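Bottromycin amidohydrolase (Streptomyces purpureus, PDB 6I5S) probably hydrolyses a thiazoline-linked amide bond of a bottromycin precursor with two zinc ions, acting as gatekeeper of the biosynthesis. Local coordinates at residues D83-A95 against L378-G390. Residues are numbered along the deposited sequence; the frame is centred on the assembly and turned at random.
Sequences DWYVTPGFVDAHA and LKAATADAYDVMG
Over one face of the Tyr386 ring lies Val91, whose CG2 sits 3.9 Å from the ring centroid and 29° off the normal, a CH-pi contact; Pro88 CB meets the same ring at its edge, near CE2. The Phe90 ring has Thr382 CG2 at its edge, in plane, 3.8 Å from CD1, while Ala381 CB and Leu378 CD1 approach it obliquely.

Two hydrogen bonds fix the strand against the helices. Tyr386 OH donates to Gly89 O at 2.6 Å from above the carbonyl plane, well out of it. Val91 N donates a hydrogen bond to Ala381 O at 2.9 Å, nearly along the C=O axis, and Phe90 CA adds a C-H...O contact to that oxygen. A water within hydrogen-bonding distance of Val91 O and Ala380 O bridges the two segments. A phenylalanine in place of Tyr386 would probably keep the CH-pi contact but leave Gly89 O without this donor in a buried setting.

Val91 packs against Ala385, Tyr386 and Met389: with CG1 anti to the backbone N (chi1 -172°), that methyl meets Met389 CE tip to tip at 3.6 Å, and CB abuts Ala385 CB at 3.5 Å. Thr382 turns OG1 back to Leu378 O, 2.7 Å away, which leaves its methyl to face Pro88 and Gly89 across the contact.

Strand 90-92 and helix 383-388 cross at 56°, their axes 8.1 Å apart. Beyond this packing the chain reaches His94, a zinc ligand with His96 and Asp348, as in the strand-borne HxH motif of the metal-dependent amidohydrolase superfamily.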
loop_
_atom_site.group_PDB
_atom_site.type_symbol
_atom_site.label_atom_id
_atom_site.label_comp_id
_atom_site.label_asym_id
_atom_site.label_seq_id
_atom_site.Cartn_x
_atom_site.Cartn_y
_atom_site.Cartn_z
ATOM N N ASP A 83 8.708 6.495 -27.002
ATOM C CA ASP A 83 8.119 7.736 -26.515
ATOM C C ASP A 83 7.744 7.627 -25.048
ATOM O O ASP A 83 7.633 8.635 -24.346
ATOM C CB ASP A 83 6.853 8.080 -27.300
ATOM C CG ASP A 83 7.150 8.526 -28.725
ATOM O OD1 ASP A 83 8.332 8.688 -29.078
ATOM O OD2 ASP A 83 6.178 8.671 -29.486
ATOM N N TRP A 84 7.485 6.417 -24.600
ATOM C CA TRP A 84 7.021 6.187 -23.249
ATOM C C TRP A 84 7.622 4.895 -22.737
ATOM O O TRP A 84 7.832 3.944 -23.504
ATOM C CB TRP A 84 5.515 6.025 -23.173
ATOM C CG TRP A 84 4.640 7.138 -23.577
ATOM C CD1 TRP A 84 3.914 7.217 -24.719
ATOM C CD2 TRP A 84 4.306 8.295 -22.806
ATOM N NE1 TRP A 84 3.163 8.359 -24.720
ATOM C CE2 TRP A 84 3.384 9.036 -23.554
ATOM C CE3 TRP A 84 4.709 8.784 -21.568
ATOM C CZ2 TRP A 84 2.868 10.243 -23.110
ATOM C CZ3 TRP A 84 4.177 9.979 -21.133
ATOM C CH2 TRP A 84 3.267 10.681 -21.887
ATOM N N TYR A 85 7.843 4.854 -21.422
ATOM C CA TYR A 85 8.106 3.621 -20.692
ATOM C C TYR A 85 6.955 3.404 -19.720
ATOM O O TYR A 85 6.537 4.355 -19.047
ATOM C CB TYR A 85 9.421 3.734 -19.927
ATOM C CG TYR A 85 10.621 3.940 -20.777
ATOM C CD1 TYR A 85 11.373 2.867 -21.240
ATOM C CD2 TYR A 85 11.014 5.215 -21.147
ATOM C CE1 TYR A 85 12.522 3.084 -22.062
ATOM C CE2 TYR A 85 12.148 5.415 -21.953
ATOM C CZ TYR A 85 12.885 4.331 -22.384
ATOM O OH TYR A 85 14.007 4.519 -23.192
ATOM N N VAL A 86 6.424 2.178 -19.666
ATOM C CA VAL A 86 5.186 1.915 -18.955
ATOM C C VAL A 86 5.376 0.754 -18.005
ATOM O O VAL A 86 5.931 -0.284 -18.378
ATOM C CB VAL A 86 4.045 1.629 -19.943
ATOM C CG1 VAL A 86 2.878 1.027 -19.268
ATOM C CG2 VAL A 86 3.647 2.953 -20.610
ATOM N N THR A 87 4.865 0.915 -16.792
ATOM C CA THR A 87 4.703 -0.170 -15.845
ATOM C C THR A 87 3.229 -0.413 -15.538
ATOM O O THR A 87 2.394 0.478 -15.714
ATOM C CB THR A 87 5.435 0.129 -14.518
ATOM O OG1 THR A 87 4.783 1.203 -13.825
ATOM C CG2 THR A 87 6.860 0.570 -14.799
ATOM N N PRO A 88 2.889 -1.600 -15.038
ATOM C CA PRO A 88 1.580 -1.785 -14.421
ATOM C C PRO A 88 1.404 -0.771 -13.303
ATOM O O PRO A 88 2.363 -0.276 -12.695
ATOM C CB PRO A 88 1.662 -3.199 -13.864
ATOM C CG PRO A 88 2.683 -3.874 -14.668
ATOM C CD PRO A 88 3.714 -2.828 -14.906
ATOM N N GLY A 89 0.155 -0.467 -13.006
ATOM C CA GLY A 89 -0.130 0.391 -11.873
ATOM C C GLY A 89 0.332 -0.251 -10.582
ATOM O O GLY A 89 0.324 -1.468 -10.455
ATOM N N PHE A 90 0.747 0.597 -9.634
ATOM C CA PHE A 90 1.261 0.146 -8.345
ATOM C C PHE A 90 0.132 -0.180 -7.377
ATOM O O PHE A 90 -0.983 0.359 -7.466
ATOM C CB PHE A 90 2.146 1.231 -7.698
ATOM C CG PHE A 90 3.207 1.750 -8.612
ATOM C CD1 PHE A 90 3.903 0.899 -9.446
ATOM C CD2 PHE A 90 3.476 3.087 -8.666
ATOM C CE1 PHE A 90 4.842 1.393 -10.364
ATOM C CE2 PHE A 90 4.438 3.585 -9.592
ATOM C CZ PHE A 90 5.110 2.706 -10.412
ATOM N N VAL A 91 0.460 -1.059 -6.424
ATOM C CA VAL A 91 -0.467 -1.478 -5.374
ATOM C C VAL A 91 0.176 -1.189 -4.035
ATOM O O VAL A 91 1.224 -1.773 -3.698
ATOM C CB VAL A 91 -0.824 -2.967 -5.474
ATOM C CG1 VAL A 91 -1.973 -3.269 -4.435
ATOM C CG2 VAL A 91 -1.251 -3.308 -6.917
ATOM N N ASP A 92 -0.436 -0.294 -3.251
ATOM C CA ASP A 92 -0.025 -0.165 -1.850
ATOM C C ASP A 92 -0.635 -1.332 -1.071
ATOM O O ASP A 92 -1.852 -1.373 -0.831
ATOM C CB ASP A 92 -0.422 1.180 -1.246
ATOM C CG ASP A 92 0.146 1.373 0.159
ATOM O OD1 ASP A 92 0.304 2.516 0.562
ATOM O OD2 ASP A 92 0.419 0.363 0.877
ATOM N N ALA A 93 0.207 -2.266 -0.685
ATOM C CA ALA A 93 -0.273 -3.522 -0.092
ATOM C C ALA A 93 -0.697 -3.410 1.375
ATOM O O ALA A 93 -1.163 -4.410 1.962
ATOM C CB ALA A 93 0.778 -4.590 -0.249
ATOM N N HIS A 94 -0.605 -2.238 1.978
ATOM C CA HIS A 94 -1.083 -2.073 3.345
ATOM C C HIS A 94 -1.428 -0.606 3.551
ATOM O O HIS A 94 -0.619 0.134 4.104
ATOM C CB HIS A 94 -0.026 -2.500 4.345
ATOM C CG HIS A 94 -0.533 -2.679 5.763
ATOM N ND1 HIS A 94 -0.389 -3.859 6.466
ATOM C CD2 HIS A 94 -1.185 -1.829 6.597
ATOM C CE1 HIS A 94 -0.955 -3.729 7.655
ATOM N NE2 HIS A 94 -1.416 -2.503 7.777
ATOM N N ALA A 95 -2.610 -0.166 3.134
ATOM C CA ALA A 95 -3.002 1.231 3.258
ATOM C C ALA A 95 -4.189 1.332 4.210
ATOM O O ALA A 95 -4.940 0.371 4.393
ATOM C CB ALA A 95 -3.351 1.850 1.897
ATOM N N LEU A 378 10.003 -3.756 -8.390
ATOM C CA LEU A 378 8.878 -3.539 -9.295
ATOM C C LEU A 378 7.883 -4.701 -9.242
ATOM O O LEU A 378 6.660 -4.490 -9.233
ATOM C CB LEU A 378 9.362 -3.341 -10.725
ATOM C CG LEU A 378 8.251 -2.990 -11.742
ATOM C CD1 LEU A 378 7.487 -1.718 -11.359
ATOM C CD2 LEU A 378 8.787 -2.892 -13.154
ATOM N N LYS A 379 8.384 -5.941 -9.212
ATOM C CA LYS A 379 7.514 -7.104 -9.066
ATOM C C LYS A 379 6.707 -7.041 -7.772
ATOM O O LYS A 379 5.518 -7.337 -7.763
ATOM C CB LYS A 379 8.340 -8.394 -9.129
ATOM C CG LYS A 379 7.526 -9.644 -9.103
ATOM C CD LYS A 379 8.379 -10.925 -9.227
ATOM C CE LYS A 379 7.462 -12.145 -9.463
ATOM N NZ LYS A 379 8.207 -13.422 -9.570
ATOM N N ALA A 380 7.347 -6.686 -6.661
ATOM C CA ALA A 380 6.641 -6.508 -5.396
ATOM C C ALA A 380 5.569 -5.415 -5.454
ATOM O O ALA A 380 4.518 -5.540 -4.816
ATOM C CB ALA A 380 7.641 -6.143 -4.310
ATOM N N ALA A 381 5.804 -4.358 -6.238
ATOM C CA ALA A 381 4.907 -3.215 -6.321
ATOM C C ALA A 381 3.715 -3.527 -7.197
ATOM O O ALA A 381 2.680 -2.854 -7.112
ATOM C CB ALA A 381 5.680 -1.991 -6.891
ATOM N N THR A 382 3.822 -4.563 -8.030
ATOM C CA THR A 382 2.822 -4.793 -9.051
ATOM C C THR A 382 2.380 -6.252 -9.132
ATOM O O THR A 382 1.382 -6.620 -8.498
ATOM C CB THR A 382 3.314 -4.296 -10.439
ATOM O OG1 THR A 382 4.524 -4.960 -10.862
ATOM C CG2 THR A 382 3.558 -2.804 -10.429
ATOM N N ALA A 383 3.020 -7.048 -9.995
ATOM C CA ALA A 383 2.585 -8.419 -10.277
ATOM C C ALA A 383 2.315 -9.259 -9.018
ATOM O O ALA A 383 1.336 -9.990 -8.960
ATOM C CB ALA A 383 3.642 -9.113 -11.138
ATOM N N ASP A 384 3.211 -9.214 -8.018
ATOM C CA ASP A 384 2.985 -10.074 -6.852
ATOM C C ASP A 384 1.862 -9.537 -5.982
ATOM O O ASP A 384 1.187 -10.310 -5.291
ATOM C CB ASP A 384 4.276 -10.215 -6.057
ATOM C CG ASP A 384 5.117 -11.405 -6.518
ATOM O OD1 ASP A 384 4.763 -12.020 -7.534
ATOM O OD2 ASP A 384 6.106 -11.751 -5.845
ATOM N N ALA A 385 1.628 -8.229 -6.014
ATOM C CA ALA A 385 0.466 -7.683 -5.296
ATOM C C ALA A 385 -0.841 -8.066 -5.983
ATOM O O ALA A 385 -1.833 -8.395 -5.327
ATOM C CB ALA A 385 0.571 -6.175 -5.152
ATOM N N TYR A 386 -0.879 -8.053 -7.301
ATOM C CA TYR A 386 -2.107 -8.515 -7.952
ATOM C C TYR A 386 -2.344 -9.983 -7.619
ATOM O O TYR A 386 -3.469 -10.411 -7.396
ATOM C CB TYR A 386 -2.021 -8.309 -9.457
ATOM C CG TYR A 386 -1.975 -6.816 -9.815
ATOM C CD1 TYR A 386 -2.978 -5.958 -9.384
ATOM C CD2 TYR A 386 -0.930 -6.272 -10.557
ATOM C CE1 TYR A 386 -2.955 -4.602 -9.675
ATOM C CE2 TYR A 386 -0.884 -4.883 -10.857
ATOM C CZ TYR A 386 -1.907 -4.068 -10.397
ATOM O OH TYR A 386 -1.949 -2.708 -10.668
ATOM N N ASP A 387 -1.272 -10.766 -7.519
ATOM C CA ASP A 387 -1.438 -12.185 -7.140
ATOM C C ASP A 387 -1.952 -12.358 -5.709
ATOM O O ASP A 387 -2.857 -13.188 -5.470
ATOM C CB ASP A 387 -0.116 -12.961 -7.312
ATOM C CG ASP A 387 0.144 -13.349 -8.749
ATOM O OD1 ASP A 387 -0.727 -13.106 -9.613
ATOM O OD2 ASP A 387 1.218 -13.909 -9.013
ATOM N N VAL A 388 -1.420 -11.593 -4.767
ATOM C CA VAL A 388 -1.858 -11.756 -3.372
ATOM C C VAL A 388 -3.318 -11.342 -3.207
ATOM O O VAL A 388 -4.030 -11.853 -2.319
ATOM C CB VAL A 388 -0.941 -10.970 -2.401
ATOM C CG1 VAL A 388 -1.262 -9.467 -2.350
ATOM C CG2 VAL A 388 -1.041 -11.607 -1.009
ATOM N N MET A 389 -3.786 -10.413 -4.035
ATOM C CA MET A 389 -5.195 -9.997 -4.026
ATOM C C MET A 389 -6.110 -10.918 -4.798
ATOM O O MET A 389 -7.351 -10.729 -4.775
ATOM C CB MET A 389 -5.304 -8.593 -4.604
ATOM C CG MET A 389 -4.703 -7.510 -3.713
ATOM S SD MET A 389 -5.005 -5.801 -4.271
ATOM C CE MET A 389 -4.167 -5.792 -5.862
ATOM N N GLY A 390 -5.564 -11.901 -5.501
ATOM C CA GLY A 390 -6.416 -12.817 -6.212
ATOM C C GLY A 390 -6.920 -12.256 -7.514
ATOM O O GLY A 390 -7.896 -12.780 -8.069
HETATM O O HOH W 1 2.756 -4.223 -3.160
#